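Local coordinates for heme-binding protein A (Haemophilus parasuis 29755, PDB 3TPA) that probably binds glutathione as the solute-binding component of an ABC-type import system, although it is named for heme, at residues A320-N325 with Q456-R461; F422-F427 with A447-A452; S163-E168 with T181-P186; K20-I25 with F101-D106. The protein carries 1 engineered substitution. All coordinates share one frame; numbering follows the deposited sequence.

Contact 1. Residues A320-N325 with Q456-R461; sequences AVLGYN and QDTQTR
Leu322 does nearly all the reaching here, projecting from a tight turn onto Thr458 and Arg461 in the first turn of helix 458-475. Val321 opens this type II beta turn, and its carbonyl O accepts from the backbone N of Tyr324 at 3.2 Å, which puts Leu322 at the turn's outer corner. With CG anti to the backbone N (chi1 -177°), the isobutyl group extends straight out and divides its methyls between the two helix residues. CD1 lies 3.6 Å from CG2 of Thr458. CD2 packs 3.9 Å from CB of Arg461, the two side chains crossing at about a right angle. The arginine chain bends at chi3 (74°), which brings NH1 equally near the same methyl, with CD2 oblique to the guanidinium. That group is held by a salt bridge from NH1 to Asp418 and a bond from NE to Ala452 O, which would limit its movement. In the fold, this joins the loop between strand 310-312 and helix 335-344 to the start of a long helix far down the chain. Asp457 is the N-cap of that helix: its OD2 takes Thr460 N at 3.1 Å, from above the carboxylate plane, and Thr460 OG1 at 2.7 Å on the anti side, so one oxygen serves two donors. Next along the loop, Gly323 takes the positive phi (96°) that the third position of a type II turn usually calls for. Tyr324 and Asn325 carry the loop further along the same helix, where Tyr324 O accepts from Gln466 NE2 and the Asn325 side chain rests on Gln466 and Glu470.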
# COMPACT_ATOMS: atom_id res chain seq x y z
N ALA A 320 -11.52 -0.04 6.58
CA ALA A 320 -11.33 1.15 5.74
C ALA A 320 -11.64 0.86 4.27
O ALA A 320 -11.84 1.79 3.49
CB ALA A 320 -9.93 1.67 5.87
N VAL A 321 -11.67 -0.42 3.89
CA VAL A 321 -11.81 -0.80 2.48
C VAL A 321 -13.26 -0.99 2.06
O VAL A 321 -14.06 -1.54 2.82
CB VAL A 321 -10.99 -2.07 2.13
CG1 VAL A 321 -11.13 -2.41 0.67
CG2 VAL A 321 -9.51 -1.89 2.46
N LEU A 322 -13.59 -0.53 0.86
CA LEU A 322 -14.93 -0.69 0.29
C LEU A 322 -15.35 -2.16 0.26
O LEU A 322 -14.57 -3.02 -0.15
CB LEU A 322 -14.97 -0.14 -1.14
CG LEU A 322 -16.36 -0.20 -1.78
CD1 LEU A 322 -17.28 0.81 -1.10
CD2 LEU A 322 -16.31 0.06 -3.27
N GLY A 323 -16.58 -2.45 0.69
CA GLY A 323 -17.08 -3.81 0.72
C GLY A 323 -16.95 -4.54 2.05
O GLY A 323 -17.47 -5.64 2.22
N TYR A 324 -16.25 -3.93 3.01
CA TYR A 324 -16.11 -4.52 4.34
C TYR A 324 -17.47 -4.94 4.88
O TYR A 324 -18.45 -4.22 4.70
CB TYR A 324 -15.49 -3.50 5.31
CG TYR A 324 -15.31 -4.06 6.71
CD1 TYR A 324 -14.19 -4.83 7.03
CD2 TYR A 324 -16.26 -3.84 7.70
CE1 TYR A 324 -14.02 -5.35 8.30
CE2 TYR A 324 -16.09 -4.36 8.98
CZ TYR A 324 -14.97 -5.11 9.27
OH TYR A 324 -14.80 -5.63 10.53
N ASN A 325 -17.52 -6.10 5.54
CA ASN A 325 -18.78 -6.63 6.06
C ASN A 325 -18.72 -6.91 7.56
O ASN A 325 -18.17 -7.92 7.98
CB ASN A 325 -19.20 -7.91 5.32
CG ASN A 325 -20.49 -8.51 5.85
OD1 ASN A 325 -21.16 -7.92 6.69
ND2 ASN A 325 -20.84 -9.69 5.34
N GLN A 456 -18.91 1.32 -12.06
CA GLN A 456 -18.45 2.58 -11.47
C GLN A 456 -19.06 2.87 -10.10
O GLN A 456 -18.36 3.30 -9.18
CB GLN A 456 -18.81 3.75 -12.39
CG GLN A 456 -17.90 3.89 -13.58
CD GLN A 456 -16.54 4.38 -13.17
OE1 GLN A 456 -16.41 5.39 -12.47
NE2 GLN A 456 -15.51 3.67 -13.59
N ASP A 457 -20.37 2.68 -10.00
CA ASP A 457 -21.12 3.12 -8.84
C ASP A 457 -20.63 2.49 -7.55
O ASP A 457 -20.53 1.27 -7.44
CB ASP A 457 -22.61 2.83 -9.04
CG ASP A 457 -23.45 3.33 -7.89
OD1 ASP A 457 -23.47 4.56 -7.70
OD2 ASP A 457 -24.08 2.51 -7.20
N THR A 458 -20.33 3.33 -6.56
CA THR A 458 -19.68 2.86 -5.33
C THR A 458 -20.52 1.85 -4.55
O THR A 458 -20.04 0.78 -4.21
CB THR A 458 -19.32 4.02 -4.41
OG1 THR A 458 -18.46 4.92 -5.10
CG2 THR A 458 -18.60 3.48 -3.17
N GLN A 459 -21.76 2.20 -4.26
CA GLN A 459 -22.61 1.29 -3.48
C GLN A 459 -22.93 -0.00 -4.24
O GLN A 459 -23.15 -1.05 -3.65
CB GLN A 459 -23.90 1.97 -3.02
CG GLN A 459 -23.69 3.01 -1.92
CD GLN A 459 -22.77 2.52 -0.80
OE1 GLN A 459 -23.02 1.49 -0.17
NE2 GLN A 459 -21.70 3.26 -0.55
N THR A 460 -22.97 0.08 -5.56
CA THR A 460 -23.25 -1.13 -6.33
C THR A 460 -22.04 -2.07 -6.21
O THR A 460 -22.22 -3.27 -6.02
CB THR A 460 -23.61 -0.83 -7.82
OG1 THR A 460 -24.77 0.00 -7.87
CG2 THR A 460 -23.92 -2.14 -8.57
N ARG A 461 -20.83 -1.50 -6.29
CA ARG A 461 -19.59 -2.25 -6.08
C ARG A 461 -19.52 -2.89 -4.68
O ARG A 461 -19.14 -4.05 -4.53
CB ARG A 461 -18.36 -1.34 -6.24
CG ARG A 461 -18.21 -0.68 -7.60
CD ARG A 461 -16.86 0.04 -7.69
NE ARG A 461 -15.79 -0.92 -7.83
CZ ARG A 461 -14.59 -0.82 -7.27
NH1 ARG A 461 -14.26 0.23 -6.53
NH2 ARG A 461 -13.71 -1.78 -7.48

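Contact 2. Residues F422-F427 with A447-A452; sequences FLFPLF and ALLASA
Segments 422-427 and 447-452 come nearest at Phe424 and Leu449, whose CA atoms are 6.9 Å apart, and the first helix is kinked at Pro425, whose N has no bond to the turn before. Leu449 is the one residue of 447-452 that makes contact. Its CG stands anti to its carbonyl carbon (chi1 -66°), which sends the side chain toward the other helix; CD1 meets the main chain there and CD2 the side chain of Leu423. CD1 sits 3.7 Å from the carbonyl O of Leu423 and 3.8 Å from CA of Phe424. The Phe424 ring, partly exposed, approaches the same methyl obliquely and also rests on Glu446. CD2 of Leu449 is 3.9 Å from CB of Leu423 and just as near its CD1; the two leucines meet at about a right angle. The other methyl of Leu423, CD2, lies in plane at the edge of the Phe427 ring, while Leu426 CB covers one face of that ring, 3.6 Å above its centre. Beyond the pair, helix 458-475 backs both shorter helices: its Tyr465 packs on Leu423, its Phe472 meets the ring of Phe427, and its Leu464 and Gln467 touch Leu448. The carbonyl O of Leu423 takes Phe427 N at 3.0 Å. No hydrogen bond crosses between the segments: their contact rests on shape and on burial of branched aliphatic groups, with the carbonyl O that CD1 meets already bonded within its own helix.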
# COMPACT_ATOMS: atom_id res chain seq x y z
N PHE A 422 -7.32 -6.52 -3.29
CA PHE A 422 -7.14 -7.61 -2.33
C PHE A 422 -7.62 -8.90 -3.00
O PHE A 422 -6.88 -9.86 -3.14
CB PHE A 422 -7.99 -7.41 -1.05
CG PHE A 422 -7.46 -6.38 -0.09
CD1 PHE A 422 -6.64 -6.75 0.97
CD2 PHE A 422 -7.81 -5.05 -0.22
CE1 PHE A 422 -6.15 -5.80 1.88
CE2 PHE A 422 -7.31 -4.08 0.69
CZ PHE A 422 -6.49 -4.46 1.73
N LEU A 423 -8.89 -8.91 -3.40
CA LEU A 423 -9.57 -10.14 -3.83
C LEU A 423 -9.12 -10.72 -5.17
O LEU A 423 -9.05 -11.94 -5.33
CB LEU A 423 -11.07 -9.92 -3.87
CG LEU A 423 -11.71 -9.46 -2.55
CD1 LEU A 423 -13.16 -9.15 -2.82
CD2 LEU A 423 -11.59 -10.51 -1.47
N PHE A 424 -8.81 -9.87 -6.13
CA PHE A 424 -8.35 -10.39 -7.42
C PHE A 424 -6.93 -11.00 -7.32
O PHE A 424 -6.70 -12.11 -7.79
CB PHE A 424 -8.45 -9.32 -8.52
CG PHE A 424 -8.21 -9.85 -9.91
CD1 PHE A 424 -9.26 -10.38 -10.65
CD2 PHE A 424 -6.95 -9.82 -10.46
CE1 PHE A 424 -9.05 -10.88 -11.94
CE2 PHE A 424 -6.73 -10.31 -11.74
CZ PHE A 424 -7.77 -10.85 -12.48
N PRO A 425 -5.97 -10.27 -6.72
CA PRO A 425 -4.65 -10.90 -6.59
C PRO A 425 -4.67 -12.21 -5.81
O PRO A 425 -3.96 -13.16 -6.18
CB PRO A 425 -3.84 -9.84 -5.84
CG PRO A 425 -4.45 -8.54 -6.27
CD PRO A 425 -5.94 -8.84 -6.38
N LEU A 426 -5.45 -12.26 -4.73
CA LEU A 426 -5.47 -13.42 -3.84
C LEU A 426 -6.29 -14.61 -4.36
O LEU A 426 -6.00 -15.76 -4.04
CB LEU A 426 -6.02 -13.03 -2.47
CG LEU A 426 -5.09 -12.12 -1.67
CD1 LEU A 426 -5.70 -11.70 -0.35
CD2 LEU A 426 -3.77 -12.83 -1.47
N PHE A 427 -7.34 -14.34 -5.12
CA PHE A 427 -8.34 -15.38 -5.36
C PHE A 427 -8.78 -15.55 -6.83
O PHE A 427 -9.67 -16.35 -7.13
CB PHE A 427 -9.59 -15.13 -4.48
CG PHE A 427 -9.29 -15.03 -2.99
CD1 PHE A 427 -8.56 -16.01 -2.34
CD2 PHE A 427 -9.74 -13.94 -2.26
CE1 PHE A 427 -8.30 -15.91 -0.97
CE2 PHE A 427 -9.47 -13.82 -0.90
CZ PHE A 427 -8.74 -14.80 -0.25
N ALA A 447 -16.99 -14.15 -11.36
CA ALA A 447 -17.87 -13.27 -12.12
C ALA A 447 -18.19 -12.00 -11.34
O ALA A 447 -18.23 -10.90 -11.92
CB ALA A 447 -19.17 -14.00 -12.51
N LEU A 448 -18.40 -12.13 -10.03
CA LEU A 448 -18.61 -10.96 -9.19
C LEU A 448 -17.39 -10.03 -9.19
O LEU A 448 -17.54 -8.81 -9.21
CB LEU A 448 -18.97 -11.34 -7.75
CG LEU A 448 -20.31 -12.05 -7.57
CD1 LEU A 448 -20.43 -12.58 -6.16
CD2 LEU A 448 -21.45 -11.09 -7.89
N LEU A 449 -16.19 -10.60 -9.17
CA LEU A 449 -14.98 -9.75 -9.18
C LEU A 449 -14.90 -8.97 -10.48
O LEU A 449 -14.58 -7.78 -10.50
CB LEU A 449 -13.68 -10.54 -8.98
CG LEU A 449 -13.43 -11.25 -7.66
CD1 LEU A 449 -11.95 -11.62 -7.54
CD2 LEU A 449 -13.85 -10.35 -6.50
N ALA A 450 -15.19 -9.64 -11.59
CA ALA A 450 -15.11 -8.98 -12.88
C ALA A 450 -16.17 -7.87 -13.01
O ALA A 450 -15.87 -6.75 -13.42
CB ALA A 450 -15.22 -10.02 -14.01
N SER A 451 -17.40 -8.18 -12.63
CA SER A 451 -18.47 -7.19 -12.65
C SER A 451 -18.13 -6.00 -11.78
O SER A 451 -18.32 -4.86 -12.18
CB SER A 451 -19.79 -7.80 -12.18
OG SER A 451 -20.27 -8.74 -13.14
N ALA A 452 -17.63 -6.26 -10.57
CA ALA A 452 -17.34 -5.21 -9.61
C ALA A 452 -16.20 -4.31 -10.07
O ALA A 452 -16.23 -3.11 -9.85
CB ALA A 452 -17.04 -5.80 -8.23

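Contact 3. Residues S163-E168 with T181-P186; sequences SIYSKE and TLDQQP
Tyr165 and Leu182 account for most of the surface buried here, the ring of one lying obliquely across the branched end of the other. CD1 of Tyr165 is 3.9 Å from CG of Leu182 and 4.1 Å from its CD2, so the leucine branch point and one methyl meet the same ring corner. Leu182 gets there with CG anti to its backbone N (chi1 -170°), pointing out from the short helix 181-184. Its other methyl, CD1, reaches back toward the carbonyl O of Ser166 at 4.1 Å. The leucine also touches Tyr169 and Ala170 of helix 167-175 and Phe99 and Arg103 of helix 94-105. In the fold this is a local reversal of the chain: Ser166 is the N-cap of helix 167-175, its side chain capping the backbone N of Tyr169, and after a short connection helix 181-184 folds back on the residues that lead into that cap. Further along the ring, CE1 of Tyr165 comes within 4.3 Å of OD1 of Asp183, at a slant and without a bond between them. The two polar ends are linked instead through Ser22, whose OG is hydrogen-bonded both to Tyr165 OH and to Asp183 OD1. That carboxylate also has Arg103 as a salt-bridge partner through OD1 and Ser115 OG at OD2, leaving both oxygens gripped in a buried setting; Arg103 would probably favour the ionised carboxylate.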
# COMPACT_ATOMS: atom_id res chain seq x y z
N SER A 163 3.13 11.01 -10.00
CA SER A 163 3.40 12.43 -9.78
C SER A 163 3.74 13.08 -11.11
O SER A 163 4.36 12.46 -11.98
CB SER A 163 4.58 12.60 -8.84
OG SER A 163 4.24 12.21 -7.53
N ILE A 164 3.34 14.34 -11.27
CA ILE A 164 3.56 15.02 -12.55
C ILE A 164 4.84 15.84 -12.49
O ILE A 164 4.97 16.76 -11.67
CB ILE A 164 2.35 15.90 -12.91
CG1 ILE A 164 1.06 15.07 -12.96
CG2 ILE A 164 2.59 16.63 -14.23
CD1 ILE A 164 1.11 13.90 -13.91
N TYR A 165 5.78 15.48 -13.36
CA TYR A 165 7.05 16.18 -13.54
C TYR A 165 6.91 17.29 -14.58
O TYR A 165 5.91 17.39 -15.30
CB TYR A 165 8.09 15.21 -14.08
CG TYR A 165 8.52 14.10 -13.15
CD1 TYR A 165 9.84 14.03 -12.68
CD2 TYR A 165 7.62 13.12 -12.74
CE1 TYR A 165 10.24 12.99 -11.82
CE2 TYR A 165 8.01 12.10 -11.90
CZ TYR A 165 9.32 12.03 -11.44
OH TYR A 165 9.69 11.00 -10.60
N SER A 166 7.94 18.12 -14.68
CA SER A 166 7.94 19.23 -15.61
C SER A 166 8.66 18.80 -16.88
O SER A 166 9.83 18.46 -16.84
CB SER A 166 8.68 20.42 -15.01
OG SER A 166 9.00 21.36 -16.03
N LYS A 167 7.97 18.82 -18.01
CA LYS A 167 8.63 18.51 -19.27
C LYS A 167 9.58 19.63 -19.67
O LYS A 167 10.61 19.39 -20.28
CB LYS A 167 7.62 18.22 -20.38
CG LYS A 167 8.28 17.84 -21.72
CD LYS A 167 7.22 17.62 -22.80
CE LYS A 167 7.81 16.95 -24.05
NZ LYS A 167 8.84 17.76 -24.74
N GLU A 168 9.23 20.87 -19.34
CA GLU A 168 10.11 21.99 -19.68
C GLU A 168 11.49 21.78 -19.03
O GLU A 168 12.54 21.90 -19.68
CB GLU A 168 9.50 23.33 -19.26
CG GLU A 168 10.35 24.54 -19.62
CD GLU A 168 9.59 25.85 -19.56
OE1 GLU A 168 8.58 25.95 -18.83
OE2 GLU A 168 10.01 26.79 -20.26
N THR A 181 19.46 14.81 -13.64
CA THR A 181 19.12 15.84 -12.68
C THR A 181 17.61 15.86 -12.40
O THR A 181 17.18 16.31 -11.34
CB THR A 181 19.60 17.21 -13.14
OG1 THR A 181 21.03 17.19 -13.25
CG2 THR A 181 19.22 18.28 -12.14
N LEU A 182 16.83 15.36 -13.36
CA LEU A 182 15.38 15.34 -13.22
C LEU A 182 15.01 14.51 -12.02
O LEU A 182 14.08 14.83 -11.28
CB LEU A 182 14.71 14.76 -14.48
CG LEU A 182 13.18 14.88 -14.58
CD1 LEU A 182 12.73 16.31 -14.87
CD2 LEU A 182 12.65 13.95 -15.64
N ASP A 183 15.76 13.43 -11.81
CA ASP A 183 15.46 12.51 -10.72
C ASP A 183 16.14 12.90 -9.40
O ASP A 183 15.65 12.55 -8.33
CB ASP A 183 15.86 11.09 -11.12
CG ASP A 183 15.07 10.59 -12.31
OD1 ASP A 183 13.83 10.71 -12.28
OD2 ASP A 183 15.69 10.09 -13.27
N GLN A 184 17.24 13.63 -9.48
CA GLN A 184 18.04 13.93 -8.30
C GLN A 184 17.74 15.27 -7.67
O GLN A 184 17.95 15.46 -6.48
CB GLN A 184 19.53 13.86 -8.64
CG GLN A 184 19.99 12.47 -9.06
CD GLN A 184 21.35 12.49 -9.71
OE1 GLN A 184 22.00 13.53 -9.77
NE2 GLN A 184 21.78 11.35 -10.22
N GLN A 185 17.25 16.21 -8.48
CA GLN A 185 16.91 17.54 -8.00
C GLN A 185 15.47 17.83 -8.38
O GLN A 185 15.20 18.50 -9.38
CB GLN A 185 17.84 18.59 -8.61
CG GLN A 185 19.30 18.17 -8.62
CD GLN A 185 19.93 18.28 -7.26
OE1 GLN A 185 19.46 19.02 -6.39
NE2 GLN A 185 21.02 17.54 -7.05
N PRO A 186 14.54 17.31 -7.58
CA PRO A 186 13.12 17.31 -7.98
C PRO A 186 12.50 18.70 -8.05
O PRO A 186 12.76 19.56 -7.21
CB PRO A 186 12.44 16.46 -6.89
CG PRO A 186 13.40 16.52 -5.71
CD PRO A 186 14.77 16.59 -6.32

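Contact 4. Residues K20-I25 with F101-D106; sequences KLSPAI and FQRQAD
This is a buried, mixed contact in which Ser22, Ala24 and Ile25, from the loop between strand 9-14 and helix 36-39, lie against Arg103 and Gln104 in the last turn of helix 94-105. A short 3-10 turn shapes the loop: Ile25 N bonds to Ser22 O at 3.1 Å, and Ala24 is thereby presented to the helix. Its CB touches the amide of Gln104, 3.7 Å from NE2 and 4.0 Å from CD. The glutamine leaves its backbone with CG anti to the carbonyl carbon (chi1 -52°) and then runs extended, putting the amide beside the alanine. NE2 bonds to Phe161 O, which would help fix the amide's rotation. At the other end a water is placed to donate to Gln104 OE1 at 2.8 Å and to Ala24 O at 3.0 Å, though other acceptors compete for its protons. Arg103 takes the other flank, stretched out fully from chi1 (177°) onward so that its guanidinium ends beside the loop. Over one face of this flat group, toward its rim, sits CG2 of Ile25, while Ser22 OG stands obliquely 4.2 Å from NH1. The charge itself is met outside the two segments, by Asp183, and NE donates to Tyr111 O, which together with the extended chain would hold the group in place. Around this end of helix 94-105, helix 181-184 packs on Ile25 and Arg103, helix 120-124 covers Gln104 through Phe122, and Phe101 packs on Leu131 and Val134 of strand 131-136.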
# COMPACT_ATOMS: atom_id res chain seq x y z
N LYS A 20 16.03 7.25 -3.42
CA LYS A 20 15.62 7.94 -4.65
C LYS A 20 14.67 9.10 -4.39
O LYS A 20 13.70 8.95 -3.67
CB LYS A 20 15.00 6.92 -5.61
CG LYS A 20 16.04 6.11 -6.36
CD LYS A 20 15.48 4.78 -6.81
CE LYS A 20 16.58 3.84 -7.27
NZ LYS A 20 16.08 2.44 -7.35
N LEU A 21 14.96 10.27 -4.97
CA LEU A 21 14.05 11.41 -4.85
C LEU A 21 13.18 11.60 -6.10
O LEU A 21 12.83 12.72 -6.48
CB LEU A 21 14.82 12.69 -4.55
CG LEU A 21 15.54 12.71 -3.19
CD1 LEU A 21 16.49 13.87 -3.12
CD2 LEU A 21 14.54 12.75 -2.03
N SER A 22 12.85 10.49 -6.75
CA SER A 22 12.06 10.52 -7.98
C SER A 22 11.00 9.44 -7.90
O SER A 22 11.31 8.26 -8.06
CB SER A 22 12.95 10.28 -9.19
OG SER A 22 12.21 10.12 -10.40
N PRO A 23 9.74 9.83 -7.63
CA PRO A 23 8.66 8.85 -7.44
C PRO A 23 8.45 7.87 -8.58
O PRO A 23 8.09 6.73 -8.30
CB PRO A 23 7.39 9.71 -7.24
CG PRO A 23 7.79 11.11 -7.51
CD PRO A 23 9.29 11.20 -7.36
N ALA A 24 8.65 8.27 -9.83
CA ALA A 24 8.40 7.36 -10.95
C ALA A 24 9.25 6.08 -10.86
O ALA A 24 8.84 5.01 -11.30
CB ALA A 24 8.64 8.06 -12.29
N ILE A 25 10.45 6.21 -10.29
CA ILE A 25 11.41 5.09 -10.31
C ILE A 25 11.75 4.52 -8.94
O ILE A 25 12.81 3.93 -8.75
CB ILE A 25 12.73 5.48 -11.03
CG1 ILE A 25 13.39 6.66 -10.34
CG2 ILE A 25 12.46 5.82 -12.49
CD1 ILE A 25 14.79 6.98 -10.85
N PHE A 101 3.56 10.12 -17.73
CA PHE A 101 3.04 8.79 -18.03
C PHE A 101 3.93 8.07 -19.03
O PHE A 101 4.28 6.90 -18.85
CB PHE A 101 1.61 8.87 -18.58
CG PHE A 101 0.56 8.96 -17.51
CD1 PHE A 101 -0.21 7.86 -17.20
CD2 PHE A 101 0.38 10.13 -16.79
CE1 PHE A 101 -1.18 7.94 -16.21
CE2 PHE A 101 -0.58 10.21 -15.80
CZ PHE A 101 -1.35 9.12 -15.51
N GLN A 102 4.28 8.77 -20.11
CA GLN A 102 4.94 8.11 -21.23
C GLN A 102 6.39 7.72 -20.95
O GLN A 102 6.87 6.74 -21.49
CB GLN A 102 4.80 8.95 -22.52
CG GLN A 102 3.36 8.94 -23.10
CD GLN A 102 2.83 7.56 -23.32
OE1 GLN A 102 1.85 7.15 -22.69
NE2 GLN A 102 3.47 6.81 -24.20
N ARG A 103 7.09 8.47 -20.09
CA ARG A 103 8.44 8.08 -19.70
C ARG A 103 8.38 6.62 -19.25
O ARG A 103 9.27 5.82 -19.55
CB ARG A 103 8.95 8.94 -18.55
CG ARG A 103 10.33 8.52 -18.05
CD ARG A 103 10.72 9.15 -16.72
NE ARG A 103 12.06 8.73 -16.35
CZ ARG A 103 12.78 9.24 -15.36
NH1 ARG A 103 12.29 10.23 -14.61
NH2 ARG A 103 13.99 8.77 -15.13
N GLN A 104 7.29 6.29 -18.58
CA GLN A 104 7.09 4.99 -18.00
C GLN A 104 6.58 3.96 -19.00
O GLN A 104 7.11 2.87 -19.07
CB GLN A 104 6.14 5.09 -16.80
CG GLN A 104 6.60 6.17 -15.78
CD GLN A 104 5.89 6.08 -14.46
OE1 GLN A 104 5.78 5.01 -13.86
NE2 GLN A 104 5.41 7.22 -13.98
N ALA A 105 5.55 4.31 -19.76
CA ALA A 105 4.84 3.34 -20.60
C ALA A 105 5.50 3.04 -21.94
O ALA A 105 5.28 1.98 -22.53
CB ALA A 105 3.41 3.80 -20.85
N ASP A 106 6.27 3.99 -22.44
CA ASP A 106 6.88 3.89 -23.75
C ASP A 106 8.34 3.55 -23.59
O ASP A 106 9.13 4.39 -23.19
CB ASP A 106 6.73 5.24 -24.47
CG ASP A 106 7.41 5.28 -25.83
OD1 ASP A 106 7.98 4.25 -26.25
OD2 ASP A 106 7.36 6.35 -26.49
O HOH W 1 6.55 3.18 -11.85

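In the fold
From the N terminus, contact 4 comes first: residues 20-25 meet 101-106, closing a loop that takes in the antiparallel strands 44-46, 53-63 and 69-74. Contact 3 follows in series, a short return between 163-168 and 181-186. Though separate along the chain, the two touch, with centres 9 Å apart, and together they tie the early loop, helix 94-105 and helices 167-175 and 181-184. Contact 1 opens at 320-325 and closes only at 456-461; contact 2 opens and closes within that span, so these two nest, and none cross. They also touch, around helices 420-427, 443-453 and 458-475. The two pairs stand well apart, centres 28 to 36 Å from each other.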